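Local structure of taurine:2-oxoglutarate aminotransferase (Bifidobacterium kashiwanohense PV20-2, 6JIX) at residues 10-15 against 30-35; 50-55 against 405-410; 136-141 against 171-176; 141-146 against 154-159. The protein probably transfers the amino group of taurine to 2-oxoglutarate, with pyridoxal 5'-phosphate as its cofactor. All coordinates share one frame; numbering follows the deposited sequence.

How the contacts relate
From the N terminus, contact 1 comes first. It closes a short loop between helix 8-18 and the approach to strand 33-37. Contact 2 opens next in sequence, at strand 48-51 of the same four-stranded sheet, and closes only near residue 410. It therefore encloses most of the chain, contacts 3 and 4 included. Contact 3 pairs strand 135-139 with strand 171-174 in the seven-stranded sheet. Contact 4 is nested inside the loop that contact 3 closes. It joins the loops on either side of helix 148-153, beside the pyridoxal phosphate. Contacts 3 and 4 share Arg141 and touch each other, whereas contacts 1 and 3 lie on opposite sides of the chain's centre.

Contact 1 (10-15 against 30-35); sequences EVASLH and VKPIKK
Ala12 and Val11 on helix 8-18 rest against Val30 and Pro32, on the approach to strand 33-37. The contact lays the N-terminal helix of this class-III aminotransferase against the segment leading into strand 33-37, the outermost strand within this chain of a four-stranded mixed sheet. It is apolar and joins the two parts by side-chain packing.

The tight part is centred on Ala12. Its CB lies 3.8 Å from Val30 CG1 and 4.0 Å from Pro32 CG, in a notch between the two side chains. One turn of helix further on, His15 touches both branches of Val30. With chi1 at 57°, Val30 points CG1 at Ala12 and lays CG2 over a face of the His15 ring. This CH-pi contact measures 4.2 Å from Val30 CG2 to the centroid of the His15 ring and is displaced toward the ring's rim. The polar end of His15 is held separately, by a hydrogen bond from NE2 to OE1 of Gln21. Gln21 lines a bound-glutamate pocket.

The loose side is different. Glu10 and Lys34 are exposed to solvent and stay clear of the opposite segment. Lys31 is directed away from the helix.

The second subunit also reaches this region. Ser92 OG of the second subunit is hydrogen-bonded to Val11 O, and Lys31 and Ile33 make backbone hydrogen bonds to that subunit. At the end of the apolar patch nearer the strand, Val11 CG1 meets Pro32 CB at 3.8 Å.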
# COMPACT_ATOMS: atom_id res chain seq x y z
N GLU A 10 8.87 24.62 14.28
CA GLU A 10 9.81 23.53 14.05
C GLU A 10 9.18 22.42 13.21
O GLU A 10 9.86 21.80 12.38
CB GLU A 10 10.31 22.95 15.38
CG GLU A 10 11.29 23.82 16.13
CD GLU A 10 11.79 23.17 17.43
OE1 GLU A 10 10.95 22.76 18.27
OE2 GLU A 10 13.02 23.08 17.60
N VAL A 11 7.91 22.12 13.45
CA VAL A 11 7.24 21.03 12.74
C VAL A 11 7.06 21.38 11.27
O VAL A 11 7.29 20.55 10.39
CB VAL A 11 5.90 20.69 13.42
CG1 VAL A 11 4.95 20.05 12.43
CG2 VAL A 11 6.13 19.78 14.63
N ALA A 12 6.65 22.62 10.98
CA ALA A 12 6.44 23.04 9.60
C ALA A 12 7.76 23.20 8.85
O ALA A 12 7.82 22.92 7.64
CB ALA A 12 5.66 24.35 9.56
N SER A 13 8.81 23.64 9.55
CA SER A 13 10.12 23.79 8.94
C SER A 13 10.71 22.44 8.55
O SER A 13 11.23 22.28 7.44
CB SER A 13 11.05 24.54 9.89
OG SER A 13 12.40 24.12 9.76
N LEU A 14 10.66 21.47 9.46
CA LEU A 14 11.18 20.13 9.17
C LEU A 14 10.40 19.49 8.02
O LEU A 14 10.99 18.80 7.17
CB LEU A 14 11.13 19.26 10.42
CG LEU A 14 12.15 19.73 11.46
CD1 LEU A 14 12.69 18.57 12.23
CD2 LEU A 14 13.27 20.45 10.75
N HIS A 15 9.09 19.68 7.98
CA HIS A 15 8.31 19.14 6.87
C HIS A 15 8.75 19.77 5.55
O HIS A 15 8.96 19.07 4.55
CB HIS A 15 6.81 19.35 7.10
CG HIS A 15 5.96 18.98 5.92
ND1 HIS A 15 5.18 17.84 5.90
CD2 HIS A 15 5.77 19.59 4.72
CE1 HIS A 15 4.55 17.77 4.73
NE2 HIS A 15 4.89 18.81 4.01
N VAL A 30 3.76 25.43 4.65
CA VAL A 30 2.85 24.36 5.07
C VAL A 30 2.22 24.69 6.43
O VAL A 30 2.88 25.22 7.33
CB VAL A 30 3.59 23.01 5.12
CG1 VAL A 30 4.78 23.10 6.05
CG2 VAL A 30 2.64 21.91 5.54
N LYS A 31 0.94 24.34 6.56
CA LYS A 31 0.22 24.50 7.82
C LYS A 31 0.52 23.32 8.73
O LYS A 31 0.27 22.17 8.34
CB LYS A 31 -1.27 24.62 7.56
CG LYS A 31 -2.03 25.44 8.61
CD LYS A 31 -3.46 25.81 8.19
CE LYS A 31 -3.53 26.30 6.74
NZ LYS A 31 -3.11 27.72 6.57
N PRO A 32 1.07 23.54 9.95
CA PRO A 32 1.30 22.42 10.88
C PRO A 32 0.08 22.14 11.76
O PRO A 32 -0.49 23.06 12.35
CB PRO A 32 2.50 22.90 11.70
CG PRO A 32 2.29 24.38 11.77
CD PRO A 32 1.57 24.81 10.50
N ILE A 33 -0.35 20.87 11.81
CA ILE A 33 -1.54 20.47 12.54
C ILE A 33 -1.10 19.74 13.81
O ILE A 33 -0.30 18.79 13.75
CB ILE A 33 -2.47 19.60 11.68
CG1 ILE A 33 -3.02 20.44 10.54
CG2 ILE A 33 -3.62 19.07 12.50
CD1 ILE A 33 -3.90 21.59 10.97
N LYS A 34 -1.64 20.18 14.94
CA LYS A 34 -1.22 19.75 16.27
C LYS A 34 -2.14 18.70 16.87
O LYS A 34 -1.68 17.84 17.63
CB LYS A 34 -1.13 20.97 17.20
CG LYS A 34 -1.14 20.70 18.71
CD LYS A 34 -0.66 21.94 19.46
CE LYS A 34 -0.17 21.61 20.86
NZ LYS A 34 -1.30 21.82 21.83
N LYS A 35 -3.43 18.75 16.53
CA LYS A 35 -4.44 17.92 17.18
C LYS A 35 -5.67 17.86 16.28
O LYS A 35 -5.93 18.78 15.50
CB LYS A 35 -4.77 18.49 18.57
CG LYS A 35 -6.07 17.99 19.21
CD LYS A 35 -5.83 16.82 20.16
CE LYS A 35 -7.02 15.85 20.19
NZ LYS A 35 -6.80 14.66 21.07

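Contact 2 (50-55 against 405-410); sequences TDMSSL and LGFSTF. With GLU (glutamic acid), chain N.
Thr50 and Phe407 pair as neighbours on parallel strands, and two backbone bonds secure them. Thr50 N gives a bond of 2.7 Å to Gly406 O, nearly straight at 164°. Ser408 N returns one of 3.1 Å to Thr50 O. Beyond them, Met52 N and Ser53 N both lean on Ser408 O, but these bonds are bent and weak. Gly406, with its positive phi, is the C-prime residue of a Schellman motif that ends helix 395-404.

The apolar contact belongs to Met52 and Phe407. The ring leaves its backbone with CG anti to N (chi1 -171°). Met52 bends across it, and Met52 CG stands over the ring centre, 3.5 Å from the Phe407 centroid. Met52 SD follows obliquely, a Met-aromatic contact. A serine in place of Phe407 would probably open a gap beside Met52 and leave its thioether freer to turn.

Side-chain bonds brace the type I turn from Asp51 to Ser54 and the residue after it. Asp51 OD1 accepts from Leu55 N at 2.8 Å on its syn side, while OD2 is bonded to His63. Ser53 OG donates to Leu55 O.

The ligand contacts come last. The amino nitrogen of the bound glutamate, GLU N, donates to Thr409 O at 3.1 Å. Ser408 OG lies 2.6 Å from GLU O, and Phe410 CB packs near GLU CB. Together the two segments form much of a glutamate pocket.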
# COMPACT_ATOMS: atom_id res chain seq x y z
N THR A 50 -12.91 23.30 10.46
CA THR A 50 -13.99 22.32 10.42
C THR A 50 -13.75 21.45 9.20
O THR A 50 -13.70 21.96 8.06
CB THR A 50 -15.36 23.00 10.35
OG1 THR A 50 -15.37 24.16 11.21
CG2 THR A 50 -16.47 22.06 10.80
N ASP A 51 -13.61 20.14 9.42
CA ASP A 51 -13.15 19.24 8.37
C ASP A 51 -14.33 18.86 7.47
O ASP A 51 -14.89 17.76 7.52
CB ASP A 51 -12.50 18.02 9.00
CG ASP A 51 -11.81 17.14 7.98
OD1 ASP A 51 -11.64 17.59 6.82
OD2 ASP A 51 -11.43 16.00 8.35
N MET A 52 -14.69 19.79 6.59
CA MET A 52 -15.84 19.60 5.71
C MET A 52 -15.57 18.65 4.54
O MET A 52 -16.52 18.27 3.83
CB MET A 52 -16.30 20.97 5.21
CG MET A 52 -16.84 21.84 6.32
SD MET A 52 -18.21 21.05 7.20
CE MET A 52 -19.47 21.13 5.91
N SER A 53 -14.33 18.20 4.33
CA SER A 53 -14.02 17.19 3.32
C SER A 53 -13.63 15.85 3.93
O SER A 53 -13.19 14.95 3.21
CB SER A 53 -12.89 17.68 2.42
OG SER A 53 -11.64 17.51 3.08
N SER A 54 -13.77 15.70 5.25
CA SER A 54 -13.37 14.48 5.94
C SER A 54 -11.94 14.10 5.59
O SER A 54 -11.62 12.92 5.41
CB SER A 54 -14.33 13.34 5.62
OG SER A 54 -15.42 13.39 6.50
N LEU A 55 -11.07 15.11 5.54
CA LEU A 55 -9.70 15.02 5.03
C LEU A 55 -9.72 14.62 3.55
O LEU A 55 -10.02 15.47 2.70
CB LEU A 55 -8.86 14.07 5.88
CG LEU A 55 -8.60 14.55 7.32
CD1 LEU A 55 -7.54 13.67 8.00
CD2 LEU A 55 -8.17 16.01 7.31
N LEU A 405 -12.07 30.88 6.48
CA LEU A 405 -13.22 30.86 7.39
C LEU A 405 -13.29 29.58 8.23
O LEU A 405 -14.33 29.31 8.83
CB LEU A 405 -14.52 31.04 6.60
CG LEU A 405 -14.60 32.16 5.56
CD1 LEU A 405 -16.00 32.25 4.97
CD2 LEU A 405 -14.19 33.48 6.16
N GLY A 406 -12.23 28.77 8.24
CA GLY A 406 -12.27 27.50 8.95
C GLY A 406 -13.09 26.42 8.26
O GLY A 406 -13.37 25.38 8.87
N PHE A 407 -13.47 26.62 7.01
CA PHE A 407 -14.20 25.63 6.22
C PHE A 407 -13.16 24.94 5.34
O PHE A 407 -12.79 25.45 4.28
CB PHE A 407 -15.29 26.32 5.40
CG PHE A 407 -16.24 25.39 4.72
CD1 PHE A 407 -15.82 24.62 3.65
CD2 PHE A 407 -17.56 25.30 5.13
CE1 PHE A 407 -16.70 23.77 3.00
CE2 PHE A 407 -18.45 24.45 4.50
CZ PHE A 407 -18.02 23.68 3.43
N SER A 408 -12.67 23.79 5.82
CA SER A 408 -11.58 23.06 5.17
C SER A 408 -12.15 22.01 4.22
O SER A 408 -12.84 21.08 4.66
CB SER A 408 -10.67 22.40 6.20
OG SER A 408 -10.10 21.21 5.69
N THR A 409 -11.84 22.14 2.93
CA THR A 409 -12.26 21.16 1.94
C THR A 409 -11.27 21.18 0.79
O THR A 409 -10.21 21.83 0.86
CB THR A 409 -13.71 21.45 1.50
OG1 THR A 409 -14.23 20.32 0.79
CG2 THR A 409 -13.79 22.70 0.61
N PHE A 410 -11.59 20.44 -0.26
CA PHE A 410 -10.76 20.39 -1.46
C PHE A 410 -11.67 20.12 -2.64
O PHE A 410 -12.86 19.85 -2.48
CB PHE A 410 -9.65 19.32 -1.35
CG PHE A 410 -10.14 17.91 -1.60
CD1 PHE A 410 -10.83 17.21 -0.61
CD2 PHE A 410 -9.91 17.28 -2.81
CE1 PHE A 410 -11.29 15.91 -0.83
CE2 PHE A 410 -10.36 15.97 -3.04
CZ PHE A 410 -11.06 15.29 -2.06
N GLU N . -7.77 20.25 2.06
CA GLU N . -8.35 18.99 2.48
C GLU N . -8.19 18.76 3.98
O GLU N . -9.15 18.99 4.80
CB GLU N . -7.62 17.88 1.73
CG GLU N . -6.13 18.14 1.77
CD GLU N . -5.37 17.15 0.90
OE1 GLU N . -5.83 17.00 -0.26
OE2 GLU N . -4.34 16.51 1.31
OXT GLU N . -7.08 18.33 4.39

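Contact 3 (136-141 against 171-176); sequences IFSCYR and FVHFMN
Arg141 and Asn176 close the far end of a parallel strand pair through both main chain and side chain. The arginine can be followed outward. Its CB lies 3.2 Å from Asn176 OD1. CG passes the same oxygen at a longer distance. CD moves on to the backbone, toward Asn176 O. The chain is extended from CG to NE, and this reach carries NH1 to Asn176 O, a bond of 2.8 Å that lies in the guanidinium plane. Met175 SD stands over one face of the group. NH2 points to Asp182 in a long, weak ion pair.

The Asn176 amide bonds to the Arg141 backbone. Its OD1 accepts from Arg141 N in the carbonyl plane, on a lone pair. Its ND2 donates to Arg141 O at 3.2 Å, almost straight at 173°. The amide thus continues the pairing where the strands end.

Before that point, residues 136-139 and 171-174 run parallel. They lie at one end of the seven-stranded mixed sheet of the fold type I aminotransferase, with 171-174 outermost in this chain. Three backbone bonds link them, among them Val172 N to Ile136 O and Phe174 N to Ser138 O, both 2.9 Å. A fourth runs from Tyr140 N to Phe174 O.

Phe137, Cys139, Val172 and Phe174 share one face of the sheet. Val172 CB packs over the Phe137 ring, and Cys139 SG approaches the Phe174 ring obliquely, 3.4 Å from Phe174 CZ. Tyr140, just past its strand, has a ring face under His173 CB, which lies 3.4 Å from the Tyr140 centroid. Met175 CE reaches Tyr140 CD2 obliquely.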
# COMPACT_ATOMS: atom_id res chain seq x y z
N ILE A 136 -8.87 -4.78 -19.20
CA ILE A 136 -9.64 -4.07 -18.18
C ILE A 136 -10.21 -2.81 -18.82
O ILE A 136 -9.46 -2.01 -19.38
CB ILE A 136 -8.77 -3.68 -16.97
CG1 ILE A 136 -8.13 -4.91 -16.30
CG2 ILE A 136 -9.58 -2.81 -16.00
CD1 ILE A 136 -9.10 -5.85 -15.61
N PHE A 137 -11.53 -2.65 -18.74
CA PHE A 137 -12.18 -1.40 -19.11
C PHE A 137 -12.35 -0.51 -17.88
O PHE A 137 -12.76 -0.98 -16.81
CB PHE A 137 -13.56 -1.66 -19.74
CG PHE A 137 -13.54 -1.83 -21.24
CD1 PHE A 137 -12.64 -2.69 -21.84
CD2 PHE A 137 -14.43 -1.13 -22.04
CE1 PHE A 137 -12.61 -2.85 -23.23
CE2 PHE A 137 -14.42 -1.29 -23.43
CZ PHE A 137 -13.50 -2.14 -24.03
N SER A 138 -12.08 0.78 -18.04
CA SER A 138 -12.35 1.72 -16.95
C SER A 138 -12.63 3.10 -17.53
O SER A 138 -12.32 3.38 -18.69
CB SER A 138 -11.20 1.77 -15.94
OG SER A 138 -9.96 1.91 -16.58
N CYS A 139 -13.20 3.96 -16.68
CA CYS A 139 -13.70 5.24 -17.14
C CYS A 139 -12.59 6.28 -17.20
O CYS A 139 -11.69 6.30 -16.35
CB CYS A 139 -14.80 5.76 -16.21
SG CYS A 139 -16.10 4.60 -15.88
N TYR A 140 -12.67 7.15 -18.21
CA TYR A 140 -11.77 8.30 -18.30
C TYR A 140 -11.95 9.24 -17.11
O TYR A 140 -10.98 9.79 -16.59
CB TYR A 140 -12.00 9.05 -19.61
CG TYR A 140 -11.22 8.53 -20.80
CD1 TYR A 140 -9.84 8.47 -20.78
CD2 TYR A 140 -11.88 8.11 -21.95
CE1 TYR A 140 -9.12 7.99 -21.89
CE2 TYR A 140 -11.18 7.63 -23.06
CZ TYR A 140 -9.80 7.58 -23.03
OH TYR A 140 -9.10 7.10 -24.13
N ARG A 141 -13.19 9.43 -16.65
CA ARG A 141 -13.47 10.28 -15.49
C ARG A 141 -13.47 9.40 -14.25
O ARG A 141 -14.51 9.00 -13.72
CB ARG A 141 -14.80 11.00 -15.66
CG ARG A 141 -14.76 12.29 -16.44
CD ARG A 141 -16.17 12.64 -16.94
NE ARG A 141 -16.24 13.90 -17.66
CZ ARG A 141 -17.02 14.12 -18.71
NH1 ARG A 141 -17.81 13.16 -19.16
NH2 ARG A 141 -17.03 15.31 -19.31
N PHE A 171 -5.40 -2.06 -20.84
CA PHE A 171 -6.17 -1.05 -20.13
C PHE A 171 -6.86 -0.15 -21.16
O PHE A 171 -6.24 0.75 -21.72
CB PHE A 171 -5.27 -0.24 -19.21
CG PHE A 171 -4.86 -0.99 -17.99
CD1 PHE A 171 -5.70 -1.04 -16.88
CD2 PHE A 171 -3.63 -1.66 -17.95
CE1 PHE A 171 -5.32 -1.74 -15.75
CE2 PHE A 171 -3.24 -2.37 -16.82
CZ PHE A 171 -4.07 -2.41 -15.71
N VAL A 172 -8.16 -0.40 -21.38
CA VAL A 172 -8.98 0.34 -22.32
C VAL A 172 -9.88 1.30 -21.55
O VAL A 172 -10.58 0.89 -20.60
CB VAL A 172 -9.83 -0.60 -23.19
CG1 VAL A 172 -10.49 0.18 -24.32
CG2 VAL A 172 -8.98 -1.71 -23.73
N HIS A 173 -9.91 2.56 -21.96
CA HIS A 173 -10.68 3.59 -21.29
C HIS A 173 -11.90 3.97 -22.11
O HIS A 173 -11.82 4.12 -23.33
CB HIS A 173 -9.80 4.81 -21.03
CG HIS A 173 -8.69 4.54 -20.07
ND1 HIS A 173 -7.41 4.25 -20.48
CD2 HIS A 173 -8.69 4.45 -18.72
CE1 HIS A 173 -6.65 4.02 -19.42
NE2 HIS A 173 -7.40 4.14 -18.34
N PHE A 174 -13.04 4.10 -21.43
CA PHE A 174 -14.26 4.58 -22.06
C PHE A 174 -14.75 5.83 -21.36
O PHE A 174 -14.56 6.00 -20.15
CB PHE A 174 -15.38 3.52 -22.08
CG PHE A 174 -15.90 3.11 -20.73
CD1 PHE A 174 -15.11 2.36 -19.85
CD2 PHE A 174 -17.21 3.41 -20.36
CE1 PHE A 174 -15.61 1.95 -18.62
CE2 PHE A 174 -17.71 3.02 -19.13
CZ PHE A 174 -16.92 2.29 -18.26
N MET A 175 -15.37 6.70 -22.13
CA MET A 175 -15.89 7.96 -21.59
C MET A 175 -17.21 7.72 -20.88
O MET A 175 -18.13 7.11 -21.44
CB MET A 175 -16.06 8.98 -22.71
CG MET A 175 -16.54 10.34 -22.22
SD MET A 175 -15.37 11.14 -21.10
CE MET A 175 -13.84 10.75 -21.93
N ASN A 176 -17.29 8.14 -19.60
CA ASN A 176 -18.54 8.10 -18.85
C ASN A 176 -19.18 9.49 -18.84
O ASN A 176 -18.49 10.50 -18.96
CB ASN A 176 -18.34 7.62 -17.41
CG ASN A 176 -17.08 8.21 -16.75
OD1 ASN A 176 -16.16 8.68 -17.41
ND2 ASN A 176 -17.05 8.15 -15.41

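Contact 4 (141-146 against 154-159); sequences RSYHGS and SGDWRR. With PLP (pyridoxal-5'-phosphate), chain G.
Tyr143 and Arg158 stack flat, with ring and guanidinium planes 17° apart and Arg158 CZ 3.6 Å from the Tyr143 centroid, a cation-pi contact. Arg158 bends at chi3 (-82°), which folds its head back over the ring. Asp156 holds that head in place: Arg158 NH2 gives a salt bridge of 3.1 Å to Asp156 OD1, in the guanidinium plane. Asp156 OD1 is also hydrogen-bonded to Asn225 ND2. Asp156 OD2 accepts from Arg158 N, a capping bond ahead of helix 159-162. Trp23 makes a further cation-pi contact with Arg158.

The two segments flank helix 148-153 and form part of the pyridoxal phosphate site of this fold type I enzyme. Gly145 N lies over the face of Tyr143 opposite Arg158. The ring's edge is turned to the cofactor, with Tyr143 CE2 3.6 Å from PLP C4A. A leucine in place of Tyr143 would probably deprive Arg158 of this aromatic face and leave a gap beside the cofactor.

Ser154 has OG beside its backbone N and anti to the carbonyl carbon. There it accepts from His144 N at 2.6 Å and bonds to Ala150 O. His144 ND1 is bonded to Asp252, another residue of the cofactor pocket. Ser142 O takes two donors: Asp156 N at 3.1 Å, and Gly155 N from well above the carbonyl plane.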
# COMPACT_ATOMS: atom_id res chain seq x y z
N ARG A 141 -13.19 9.43 -16.65
CA ARG A 141 -13.47 10.28 -15.49
C ARG A 141 -13.47 9.40 -14.25
O ARG A 141 -14.51 9.00 -13.72
CB ARG A 141 -14.80 11.00 -15.66
CG ARG A 141 -14.76 12.29 -16.44
CD ARG A 141 -16.17 12.64 -16.94
NE ARG A 141 -16.24 13.90 -17.66
CZ ARG A 141 -17.02 14.12 -18.71
NH1 ARG A 141 -17.81 13.16 -19.16
NH2 ARG A 141 -17.03 15.31 -19.31
N SER A 142 -12.27 9.12 -13.76
CA SER A 142 -12.11 8.21 -12.63
C SER A 142 -10.71 8.33 -12.07
O SER A 142 -9.77 8.73 -12.77
CB SER A 142 -12.40 6.75 -13.05
OG SER A 142 -11.26 6.14 -13.65
N TYR A 143 -10.58 7.99 -10.79
CA TYR A 143 -9.29 7.81 -10.14
C TYR A 143 -9.32 6.53 -9.31
O TYR A 143 -10.26 6.32 -8.53
CB TYR A 143 -8.92 9.00 -9.25
CG TYR A 143 -7.57 8.86 -8.59
CD1 TYR A 143 -6.39 8.98 -9.33
CD2 TYR A 143 -7.45 8.58 -7.22
CE1 TYR A 143 -5.13 8.86 -8.73
CE2 TYR A 143 -6.20 8.45 -6.61
CZ TYR A 143 -5.04 8.59 -7.37
OH TYR A 143 -3.78 8.45 -6.77
N HIS A 144 -8.29 5.69 -9.48
CA HIS A 144 -8.20 4.40 -8.80
C HIS A 144 -6.89 4.16 -8.06
O HIS A 144 -6.67 3.05 -7.57
CB HIS A 144 -8.41 3.25 -9.79
CG HIS A 144 -9.76 3.26 -10.44
ND1 HIS A 144 -10.91 2.91 -9.76
CD2 HIS A 144 -10.14 3.59 -11.69
CE1 HIS A 144 -11.94 3.01 -10.59
NE2 HIS A 144 -11.50 3.42 -11.76
N GLY A 145 -6.00 5.15 -8.00
CA GLY A 145 -4.72 5.00 -7.33
C GLY A 145 -3.57 5.42 -8.23
O GLY A 145 -3.74 5.68 -9.42
N SER A 146 -2.38 5.46 -7.63
CA SER A 146 -1.22 6.03 -8.28
C SER A 146 -0.14 5.01 -8.64
O SER A 146 0.77 5.33 -9.42
CB SER A 146 -0.59 7.12 -7.40
OG SER A 146 -0.60 6.71 -6.05
N SER A 154 -6.67 4.31 -14.00
CA SER A 154 -7.28 5.60 -13.69
C SER A 154 -7.41 6.46 -14.94
O SER A 154 -6.55 6.44 -15.83
CB SER A 154 -6.46 6.34 -12.64
OG SER A 154 -6.51 5.60 -11.44
N GLY A 155 -8.50 7.23 -15.00
CA GLY A 155 -8.78 8.10 -16.13
C GLY A 155 -8.12 9.47 -16.09
O GLY A 155 -7.68 9.97 -17.14
N ASP A 156 -8.06 10.10 -14.92
CA ASP A 156 -7.65 11.50 -14.91
C ASP A 156 -6.14 11.61 -15.16
O ASP A 156 -5.39 10.63 -15.14
CB ASP A 156 -8.10 12.22 -13.62
CG ASP A 156 -7.35 11.76 -12.34
OD1 ASP A 156 -7.98 11.80 -11.25
OD2 ASP A 156 -6.15 11.39 -12.42
N TRP A 157 -5.70 12.85 -15.41
CA TRP A 157 -4.39 13.12 -15.98
C TRP A 157 -3.24 12.71 -15.07
O TRP A 157 -2.09 12.72 -15.53
CB TRP A 157 -4.29 14.61 -16.32
CG TRP A 157 -4.69 15.57 -15.19
CD1 TRP A 157 -5.87 16.23 -15.07
CD2 TRP A 157 -3.88 15.97 -14.08
NE1 TRP A 157 -5.86 17.01 -13.93
CE2 TRP A 157 -4.65 16.87 -13.31
CE3 TRP A 157 -2.58 15.67 -13.65
CZ2 TRP A 157 -4.17 17.47 -12.14
CZ3 TRP A 157 -2.11 16.25 -12.48
CH2 TRP A 157 -2.90 17.14 -11.74
N ARG A 158 -3.49 12.34 -13.82
CA ARG A 158 -2.41 11.83 -12.98
C ARG A 158 -1.83 10.53 -13.51
O ARG A 158 -0.76 10.11 -13.05
CB ARG A 158 -2.92 11.66 -11.54
CG ARG A 158 -3.20 12.99 -10.84
CD ARG A 158 -3.64 12.77 -9.42
NE ARG A 158 -5.06 12.45 -9.37
CZ ARG A 158 -5.75 12.32 -8.24
NH1 ARG A 158 -5.13 12.45 -7.08
NH2 ARG A 158 -7.04 12.05 -8.28
N ARG A 159 -2.52 9.87 -14.45
CA ARG A 159 -2.02 8.70 -15.15
C ARG A 159 -0.87 9.03 -16.12
O ARG A 159 -0.05 8.15 -16.40
CB ARG A 159 -3.18 8.03 -15.90
CG ARG A 159 -2.79 7.37 -17.22
CD ARG A 159 -3.89 6.44 -17.69
NE ARG A 159 -5.09 7.20 -17.99
CZ ARG A 159 -5.32 7.79 -19.15
NH1 ARG A 159 -4.43 7.70 -20.13
NH2 ARG A 159 -6.45 8.47 -19.35
N1 PLP G . -10.11 4.81 -5.54
C2 PLP G . -10.76 5.95 -5.27
C2A PLP G . -12.22 6.11 -5.65
C3 PLP G . -10.10 7.02 -4.62
O3 PLP G . -10.75 8.21 -4.33
C4 PLP G . -8.78 6.89 -4.25
C4A PLP G . -8.08 8.09 -3.54
O4A PLP G . -8.48 9.24 -3.73
C5 PLP G . -8.12 5.66 -4.56
C6 PLP G . -8.82 4.63 -5.20
C5A PLP G . -6.61 5.47 -4.16
O4P PLP G . -6.62 5.17 -2.80
P PLP G . -5.24 5.27 -1.94
O1P PLP G . -5.44 4.72 -0.59
O2P PLP G . -4.19 4.41 -2.51
O3P PLP G . -4.73 6.88 -1.92